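Local coordinates for hydrazine synthase subunit alpha (Candidatus Kuenenia stuttgartiensis, PDB 5C2V), which catalyses, within the hydrazine synthase complex, the condensation of ammonia with hydroxylamine formed in the gamma subunit, yielding hydrazine, at residues Arg338-Leu349 / His383-Lys391; Thr430-Leu438 / Lys570-Trp580. All blocks are in the same frame, centred on the assembly; numbering follows the deposited sequence.

Interaction 1: residues Arg338-Leu349 / His383-Lys391; sequences RSPYPLPDDRML and HQPAPVYVK
With CG turned opposite the backbone N (chi1 -154°), Y341 swings its ring out from strand 338-342 and lays one face over P387, while K391, extended all the way beyond CG, runs in from the far side to meet the phenol. P387 CD sits 3.9 Å from the centroid of the Y341 ring, displaced toward its rim, which qualifies as a CH-pi contact. K391 NZ lies in the plane of that ring, at its edge, and donates to Y341 OH at 2.6 Å; the lysine also has a weak bond to T84. The lysine bond anchors the phenol end, and P387 on one face limits how the ring can turn.

The two strand segments run nearly parallel, 14° apart with axes 6.0 Å from each other, and belong to different sheets: 336-342 is the edge strand of one propeller blade, and 381-387 completes the blade otherwise built from N-terminal strands, consistent with a Velcro-type closure of the six-bladed ring. No backbone hydrogen bond is formed between the segments; side chains carry the contact, with carbonyls such as S339 O packing on P385. L349 CD1 packs against P387 CD at 4.0 Å, and L343 CD2 touches both P387 CG, at 3.7 Å, and Y389 CE1. At the opposite end, the R338 guanidinium lies over a face of H383, with NH2 3.6 Å from H383 CD2 and the planes 30° apart; D44 binds the arginine's NH1 in a salt bridge.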
# COMPACT_ATOMS: atom_id res chain seq x y z
N ARG D 338 -7.48 10.30 23.94
CA ARG D 338 -6.79 9.18 24.57
C ARG D 338 -7.61 8.62 25.73
O ARG D 338 -8.49 9.30 26.27
CB ARG D 338 -5.40 9.62 25.07
CG ARG D 338 -5.45 10.57 26.25
CD ARG D 338 -4.10 11.23 26.52
NE ARG D 338 -3.07 10.27 26.90
CZ ARG D 338 -1.86 10.61 27.32
NH1 ARG D 338 -1.52 11.89 27.41
NH2 ARG D 338 -0.97 9.67 27.64
N SER D 339 -7.32 7.37 26.08
CA SER D 339 -7.93 6.70 27.23
C SER D 339 -9.45 6.77 27.30
O SER D 339 -10.01 7.38 28.21
CB SER D 339 -7.34 7.28 28.52
OG SER D 339 -5.92 7.26 28.49
N PRO D 340 -10.14 6.14 26.33
CA PRO D 340 -11.61 6.11 26.38
C PRO D 340 -12.12 5.11 27.41
O PRO D 340 -11.51 4.05 27.57
CB PRO D 340 -11.99 5.69 24.96
CG PRO D 340 -10.86 4.84 24.52
CD PRO D 340 -9.62 5.41 25.16
N TYR D 341 -13.21 5.43 28.10
CA TYR D 341 -13.77 4.51 29.09
C TYR D 341 -15.29 4.38 28.99
O TYR D 341 -16.03 5.17 29.59
CB TYR D 341 -13.39 4.94 30.50
CG TYR D 341 -13.38 3.78 31.46
CD1 TYR D 341 -14.54 3.34 32.07
CD2 TYR D 341 -12.20 3.09 31.74
CE1 TYR D 341 -14.54 2.27 32.94
CE2 TYR D 341 -12.18 2.02 32.61
CZ TYR D 341 -13.36 1.61 33.20
OH TYR D 341 -13.34 0.55 34.07
N PRO D 342 -15.77 3.38 28.23
CA PRO D 342 -17.21 3.13 28.08
C PRO D 342 -17.89 2.78 29.40
O PRO D 342 -17.28 2.13 30.25
CB PRO D 342 -17.27 1.94 27.11
CG PRO D 342 -15.90 1.84 26.51
CD PRO D 342 -14.96 2.36 27.54
N LEU D 343 -19.14 3.20 29.56
CA LEU D 343 -19.92 2.87 30.74
C LEU D 343 -21.11 1.98 30.37
O LEU D 343 -21.62 2.06 29.25
CB LEU D 343 -20.42 4.14 31.44
CG LEU D 343 -19.44 4.92 32.31
CD1 LEU D 343 -20.13 6.13 32.94
CD2 LEU D 343 -18.84 4.04 33.39
N PRO D 344 -21.55 1.13 31.31
CA PRO D 344 -22.75 0.30 31.16
C PRO D 344 -24.02 1.11 30.92
O PRO D 344 -25.04 0.57 30.51
CB PRO D 344 -22.83 -0.45 32.49
CG PRO D 344 -21.42 -0.52 32.95
CD PRO D 344 -20.80 0.78 32.53
N ASP D 345 -23.94 2.42 31.18
CA ASP D 345 -25.07 3.33 30.98
C ASP D 345 -25.09 3.83 29.54
O ASP D 345 -25.87 4.73 29.20
CB ASP D 345 -24.99 4.51 31.94
CG ASP D 345 -24.76 4.07 33.37
OD1 ASP D 345 -25.24 2.98 33.75
OD2 ASP D 345 -24.10 4.82 34.13
N ASP D 346 -24.20 3.27 28.72
CA ASP D 346 -23.97 3.69 27.34
C ASP D 346 -23.39 5.09 27.29
O ASP D 346 -23.55 5.81 26.30
CB ASP D 346 -25.26 3.62 26.52
CG ASP D 346 -25.81 2.21 26.41
OD1 ASP D 346 -25.02 1.26 26.54
OD2 ASP D 346 -27.03 2.06 26.20
N ARG D 347 -22.70 5.48 28.35
CA ARG D 347 -21.92 6.71 28.34
C ARG D 347 -20.45 6.36 28.20
O ARG D 347 -20.08 5.19 28.22
CB ARG D 347 -22.16 7.53 29.61
CG ARG D 347 -23.61 7.92 29.84
CD ARG D 347 -23.76 8.81 31.07
NE ARG D 347 -23.39 8.11 32.30
CZ ARG D 347 -23.34 8.69 33.49
NH1 ARG D 347 -23.62 9.98 33.62
NH2 ARG D 347 -23.00 7.98 34.56
N MET D 348 -19.60 7.38 28.06
CA MET D 348 -18.17 7.15 27.98
C MET D 348 -17.38 8.35 28.50
O MET D 348 -17.76 9.50 28.28
CB MET D 348 -17.77 6.84 26.53
CG MET D 348 -16.32 6.42 26.35
SD MET D 348 -15.99 5.67 24.74
CE MET D 348 -16.52 6.97 23.64
N LEU D 349 -16.27 8.07 29.18
CA LEU D 349 -15.36 9.11 29.63
C LEU D 349 -14.11 9.10 28.77
O LEU D 349 -13.47 8.06 28.60
CB LEU D 349 -14.99 8.92 31.11
CG LEU D 349 -16.01 9.38 32.15
CD1 LEU D 349 -15.58 8.95 33.54
CD2 LEU D 349 -16.20 10.88 32.08
N HIS D 383 -5.71 12.35 32.19
CA HIS D 383 -6.06 11.21 31.34
C HIS D 383 -6.26 9.94 32.14
O HIS D 383 -6.16 9.94 33.37
CB HIS D 383 -4.98 11.00 30.27
CG HIS D 383 -3.69 10.48 30.80
ND1 HIS D 383 -2.91 11.18 31.69
CD2 HIS D 383 -3.02 9.33 30.54
CE1 HIS D 383 -1.83 10.48 31.98
NE2 HIS D 383 -1.87 9.35 31.29
N GLN D 384 -6.55 8.85 31.43
CA GLN D 384 -6.87 7.56 32.04
C GLN D 384 -8.00 7.64 33.07
O GLN D 384 -7.82 7.24 34.22
CB GLN D 384 -5.63 6.95 32.69
CG GLN D 384 -4.58 6.47 31.70
CD GLN D 384 -3.35 5.91 32.39
OE1 GLN D 384 -3.04 6.28 33.52
NE2 GLN D 384 -2.65 5.01 31.72
N PRO D 385 -9.18 8.15 32.66
CA PRO D 385 -10.28 8.19 33.63
C PRO D 385 -10.81 6.80 33.95
O PRO D 385 -11.06 6.00 33.05
CB PRO D 385 -11.35 9.03 32.91
CG PRO D 385 -11.09 8.78 31.47
CD PRO D 385 -9.60 8.61 31.33
N ALA D 386 -10.97 6.51 35.24
CA ALA D 386 -11.49 5.22 35.68
C ALA D 386 -12.55 5.43 36.76
O ALA D 386 -12.24 5.44 37.95
CB ALA D 386 -10.37 4.34 36.20
N PRO D 387 -13.82 5.59 36.34
CA PRO D 387 -14.93 5.87 37.26
C PRO D 387 -15.16 4.72 38.24
O PRO D 387 -14.93 3.56 37.89
CB PRO D 387 -16.12 6.04 36.33
CG PRO D 387 -15.77 5.24 35.13
CD PRO D 387 -14.29 5.40 34.96
N VAL D 388 -15.62 5.03 39.45
CA VAL D 388 -15.88 3.99 40.43
C VAL D 388 -17.32 3.49 40.30
O VAL D 388 -18.26 4.27 40.14
CB VAL D 388 -15.60 4.47 41.88
CG1 VAL D 388 -14.22 5.11 41.96
CG2 VAL D 388 -16.66 5.45 42.37
N TYR D 389 -17.46 2.16 40.33
CA TYR D 389 -18.75 1.48 40.24
C TYR D 389 -18.53 -0.02 40.36
O TYR D 389 -17.41 -0.50 40.19
CB TYR D 389 -19.49 1.81 38.94
CG TYR D 389 -18.84 1.27 37.68
CD1 TYR D 389 -17.82 1.96 37.04
CD2 TYR D 389 -19.27 0.06 37.13
CE1 TYR D 389 -17.24 1.46 35.88
CE2 TYR D 389 -18.69 -0.44 35.98
CZ TYR D 389 -17.68 0.26 35.36
OH TYR D 389 -17.11 -0.24 34.21
N VAL D 390 -19.60 -0.75 40.63
CA VAL D 390 -19.50 -2.20 40.77
C VAL D 390 -19.47 -2.87 39.40
O VAL D 390 -20.41 -2.73 38.61
CB VAL D 390 -20.65 -2.77 41.61
CG1 VAL D 390 -20.52 -4.28 41.74
CG2 VAL D 390 -20.69 -2.11 42.98
N LYS D 391 -18.39 -3.59 39.13
CA LYS D 391 -18.23 -4.26 37.84
C LYS D 391 -18.63 -5.72 37.91
O LYS D 391 -18.24 -6.44 38.83
CB LYS D 391 -16.78 -4.15 37.37
CG LYS D 391 -16.34 -2.75 37.03
CD LYS D 391 -14.88 -2.72 36.64
CE LYS D 391 -14.44 -1.32 36.27
NZ LYS D 391 -12.99 -1.28 35.94

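Interaction 2: residues Thr430-Leu438 / Lys570-Trp580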
# COMPACT_ATOMS: atom_id res chain seq x y z
N THR D 430 2.53 -29.18 21.59
CA THR D 430 2.28 -29.65 20.23
C THR D 430 1.50 -28.68 19.35
O THR D 430 0.83 -27.77 19.84
CB THR D 430 1.52 -30.99 20.23
OG1 THR D 430 0.30 -30.85 20.98
CG2 THR D 430 2.36 -32.10 20.85
N TRP D 431 1.58 -28.87 18.04
CA TRP D 431 0.69 -28.15 17.14
C TRP D 431 0.40 -28.95 15.87
O TRP D 431 1.22 -29.76 15.43
CB TRP D 431 1.24 -26.76 16.79
CG TRP D 431 2.47 -26.75 15.93
CD1 TRP D 431 3.77 -26.66 16.36
CD2 TRP D 431 2.52 -26.81 14.50
NE1 TRP D 431 4.62 -26.67 15.28
CE2 TRP D 431 3.88 -26.77 14.13
CE3 TRP D 431 1.55 -26.91 13.50
CZ2 TRP D 431 4.29 -26.81 12.80
CZ3 TRP D 431 1.96 -26.95 12.18
CH2 TRP D 431 3.32 -26.90 11.84
N ILE D 432 -0.78 -28.72 15.31
CA ILE D 432 -1.25 -29.46 14.15
C ILE D 432 -2.05 -28.58 13.18
O ILE D 432 -2.92 -27.80 13.57
CB ILE D 432 -2.12 -30.66 14.58
CG1 ILE D 432 -2.77 -31.34 13.38
CG2 ILE D 432 -3.17 -30.24 15.60
CD1 ILE D 432 -3.59 -32.56 13.73
N CYS D 433 -1.72 -28.72 11.90
CA CYS D 433 -2.45 -28.08 10.82
C CYS D 433 -3.11 -29.15 9.96
O CYS D 433 -2.45 -30.10 9.52
CB CYS D 433 -1.53 -27.20 9.97
SG CYS D 433 -2.38 -26.28 8.66
N PHE D 434 -4.40 -29.00 9.71
CA PHE D 434 -5.17 -30.00 8.98
C PHE D 434 -4.85 -29.98 7.49
O PHE D 434 -4.74 -31.03 6.86
CB PHE D 434 -6.66 -29.80 9.21
CG PHE D 434 -7.06 -29.84 10.66
CD1 PHE D 434 -6.55 -30.83 11.50
CD2 PHE D 434 -7.91 -28.89 11.19
CE1 PHE D 434 -6.91 -30.87 12.84
CE2 PHE D 434 -8.27 -28.93 12.53
CZ PHE D 434 -7.76 -29.92 13.35
N ASP D 435 -4.72 -28.79 6.92
CA ASP D 435 -4.28 -28.66 5.53
C ASP D 435 -3.27 -27.53 5.39
O ASP D 435 -3.59 -26.37 5.62
CB ASP D 435 -5.48 -28.42 4.61
CG ASP D 435 -5.13 -28.57 3.15
OD1 ASP D 435 -4.04 -29.09 2.85
OD2 ASP D 435 -5.95 -28.16 2.30
N THR D 436 -2.04 -27.86 4.99
CA THR D 436 -0.99 -26.86 4.89
C THR D 436 -1.03 -26.12 3.55
O THR D 436 -0.40 -25.07 3.39
CB THR D 436 0.41 -27.48 5.07
OG1 THR D 436 0.50 -28.69 4.31
CG2 THR D 436 0.66 -27.79 6.54
N THR D 437 -1.79 -26.66 2.60
CA THR D 437 -1.91 -26.06 1.28
C THR D 437 -3.13 -25.16 1.19
O THR D 437 -3.40 -24.55 0.15
CB THR D 437 -1.99 -27.13 0.18
OG1 THR D 437 -3.28 -27.75 0.21
CG2 THR D 437 -0.92 -28.19 0.38
N LEU D 438 -3.88 -25.08 2.28
CA LEU D 438 -5.12 -24.31 2.32
C LEU D 438 -4.86 -22.88 2.79
O LEU D 438 -4.44 -22.66 3.92
CB LEU D 438 -6.14 -24.99 3.24
CG LEU D 438 -7.50 -24.32 3.38
CD1 LEU D 438 -8.27 -24.35 2.07
CD2 LEU D 438 -8.30 -24.98 4.49
N LYS D 570 -13.18 -25.48 8.80
CA LYS D 570 -13.62 -26.39 7.76
C LYS D 570 -13.59 -27.81 8.30
O LYS D 570 -12.66 -28.18 9.02
CB LYS D 570 -12.75 -26.26 6.51
CG LYS D 570 -13.13 -27.22 5.39
CD LYS D 570 -12.99 -26.56 4.02
CE LYS D 570 -11.53 -26.44 3.60
NZ LYS D 570 -10.92 -27.77 3.32
N ASN D 571 -14.59 -28.61 7.94
CA ASN D 571 -14.62 -29.98 8.42
C ASN D 571 -13.64 -30.79 7.60
O ASN D 571 -13.80 -30.96 6.39
CB ASN D 571 -16.03 -30.56 8.32
CG ASN D 571 -16.22 -31.80 9.17
OD1 ASN D 571 -15.42 -32.09 10.06
ND2 ASN D 571 -17.30 -32.53 8.92
N ILE D 572 -12.61 -31.31 8.27
CA ILE D 572 -11.51 -31.98 7.61
C ILE D 572 -11.10 -33.22 8.39
O ILE D 572 -10.85 -33.15 9.59
CB ILE D 572 -10.27 -31.05 7.47
CG1 ILE D 572 -10.62 -29.80 6.65
CG2 ILE D 572 -9.11 -31.79 6.83
CD1 ILE D 572 -9.44 -28.87 6.44
N HIS D 573 -11.03 -34.34 7.69
CA HIS D 573 -10.58 -35.58 8.31
C HIS D 573 -9.13 -35.78 7.91
O HIS D 573 -8.84 -36.11 6.76
CB HIS D 573 -11.47 -36.74 7.88
CG HIS D 573 -11.21 -38.02 8.62
ND1 HIS D 573 -11.91 -39.18 8.37
CD2 HIS D 573 -10.32 -38.32 9.60
CE1 HIS D 573 -11.47 -40.14 9.17
NE2 HIS D 573 -10.51 -39.64 9.93
N ALA D 574 -8.23 -35.60 8.86
CA ALA D 574 -6.81 -35.49 8.55
C ALA D 574 -6.02 -36.71 9.02
O ALA D 574 -6.35 -37.32 10.04
CB ALA D 574 -6.23 -34.22 9.17
N LYS D 575 -4.97 -37.04 8.28
CA LYS D 575 -4.10 -38.16 8.62
C LYS D 575 -3.29 -37.86 9.88
O LYS D 575 -2.96 -38.76 10.64
CB LYS D 575 -3.16 -38.48 7.47
CG LYS D 575 -3.84 -39.04 6.23
CD LYS D 575 -2.81 -39.53 5.22
CE LYS D 575 -3.47 -40.15 4.00
NZ LYS D 575 -2.46 -40.73 3.07
N ALA D 576 -2.98 -36.58 10.09
CA ALA D 576 -2.16 -36.16 11.22
C ALA D 576 -2.86 -36.39 12.55
O ALA D 576 -2.20 -36.58 13.58
CB ALA D 576 -1.77 -34.70 11.07
N LEU D 577 -4.19 -36.37 12.53
CA LEU D 577 -4.99 -36.56 13.73
C LEU D 577 -4.69 -37.89 14.41
O LEU D 577 -4.82 -38.01 15.63
CB LEU D 577 -6.48 -36.48 13.38
CG LEU D 577 -7.49 -36.60 14.53
CD1 LEU D 577 -7.29 -35.49 15.55
CD2 LEU D 577 -8.91 -36.61 14.00
N TYR D 578 -4.28 -38.87 13.62
CA TYR D 578 -4.00 -40.20 14.15
C TYR D 578 -2.53 -40.38 14.52
O TYR D 578 -2.14 -41.40 15.07
CB TYR D 578 -4.42 -41.27 13.13
CG TYR D 578 -5.91 -41.25 12.84
CD1 TYR D 578 -6.43 -40.40 11.87
CD2 TYR D 578 -6.78 -42.07 13.54
CE1 TYR D 578 -7.79 -40.38 11.60
CE2 TYR D 578 -8.14 -42.05 13.28
CZ TYR D 578 -8.64 -41.21 12.31
OH TYR D 578 -9.99 -41.19 12.06
N ASN D 579 -1.71 -39.37 14.21
CA ASN D 579 -0.31 -39.39 14.61
C ASN D 579 -0.08 -38.58 15.88
O ASN D 579 1.06 -38.44 16.33
CB ASN D 579 0.57 -38.85 13.48
CG ASN D 579 2.02 -39.31 13.59
OD1 ASN D 579 2.32 -40.26 14.32
ND2 ASN D 579 2.91 -38.65 12.88
N TRP D 580 -1.15 -38.05 16.47
CA TRP D 580 -1.02 -37.09 17.56
C TRP D 580 -0.88 -37.74 18.94
O TRP D 580 0.21 -37.78 19.50
CB TRP D 580 -2.22 -36.15 17.55
CG TRP D 580 -2.01 -34.85 18.26
CD1 TRP D 580 -0.88 -34.43 18.89
CD2 TRP D 580 -2.97 -33.79 18.40
NE1 TRP D 580 -1.07 -33.17 19.42
CE2 TRP D 580 -2.35 -32.76 19.13
CE3 TRP D 580 -4.29 -33.62 17.98
CZ2 TRP D 580 -3.00 -31.58 19.46
CZ3 TRP D 580 -4.94 -32.44 18.30
CH2 TRP D 580 -4.29 -31.43 19.03
O HOH W 1 -8.71 -29.33 2.89
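I432, W580 and F434 bury the most surface where the middle strand of a small mixed sheet, flanked by strands 517-522 and 553-556, packs on the irregular 570-580 segment, close to the heme of the middle domain. Strand 553-556 leads into the CXXCH heme-attachment motif that starts at C556. I432 divides its two branches between partners. Its CG1 branch is anti to the backbone N (chi1 172°) and carries CD1 to A576 CB at 3.9 Å, whereas CG2 stands over one face of the W580 indole, 3.9 Å from the centroid of the six-membered ring and 16° off its normal.

The same indole is held at its edge by T430: W580 NE1 donates to T430 OG1 over 3.1 Å, with the acceptor in the ring plane. Face contact and edge bond together restrain the indole, against which W85 of the gamma subunit also stacks. F434 lies further along, its CB 4.0 Å from I572 CG2 and its ring atom CD1 4.1 Å from A574 CB; L215 of the beta subunit packs on this phenylalanine as well. Beyond it, L438 CD2 lies across the aliphatic CE of K570. The lysine's charged end reaches D435 through a single water, which accepts from K570 NZ at 2.7 Å and donates to D435 OD2 at 3.1 Å.

Interaction 1 and interaction 2 follow one another along the chain and do not touch: their centres are 44 Å apart and their nearest atoms about 33 Å. The first lies between propeller blades, with no other protein chain against its segments; the H383 side chain is about 9 Å from a bound calcium ion and about 12 Å from trimethyl glycine. Interaction 2 is the one near a heme. W431 and I432 line the pocket of the heme c attached at C556 and C559, and the I432 side chain is about 7 Å from it. Residues 570-580 also meet both the beta and gamma subunits, so this contact links the heme pocket to surfaces of the beta and gamma subunits.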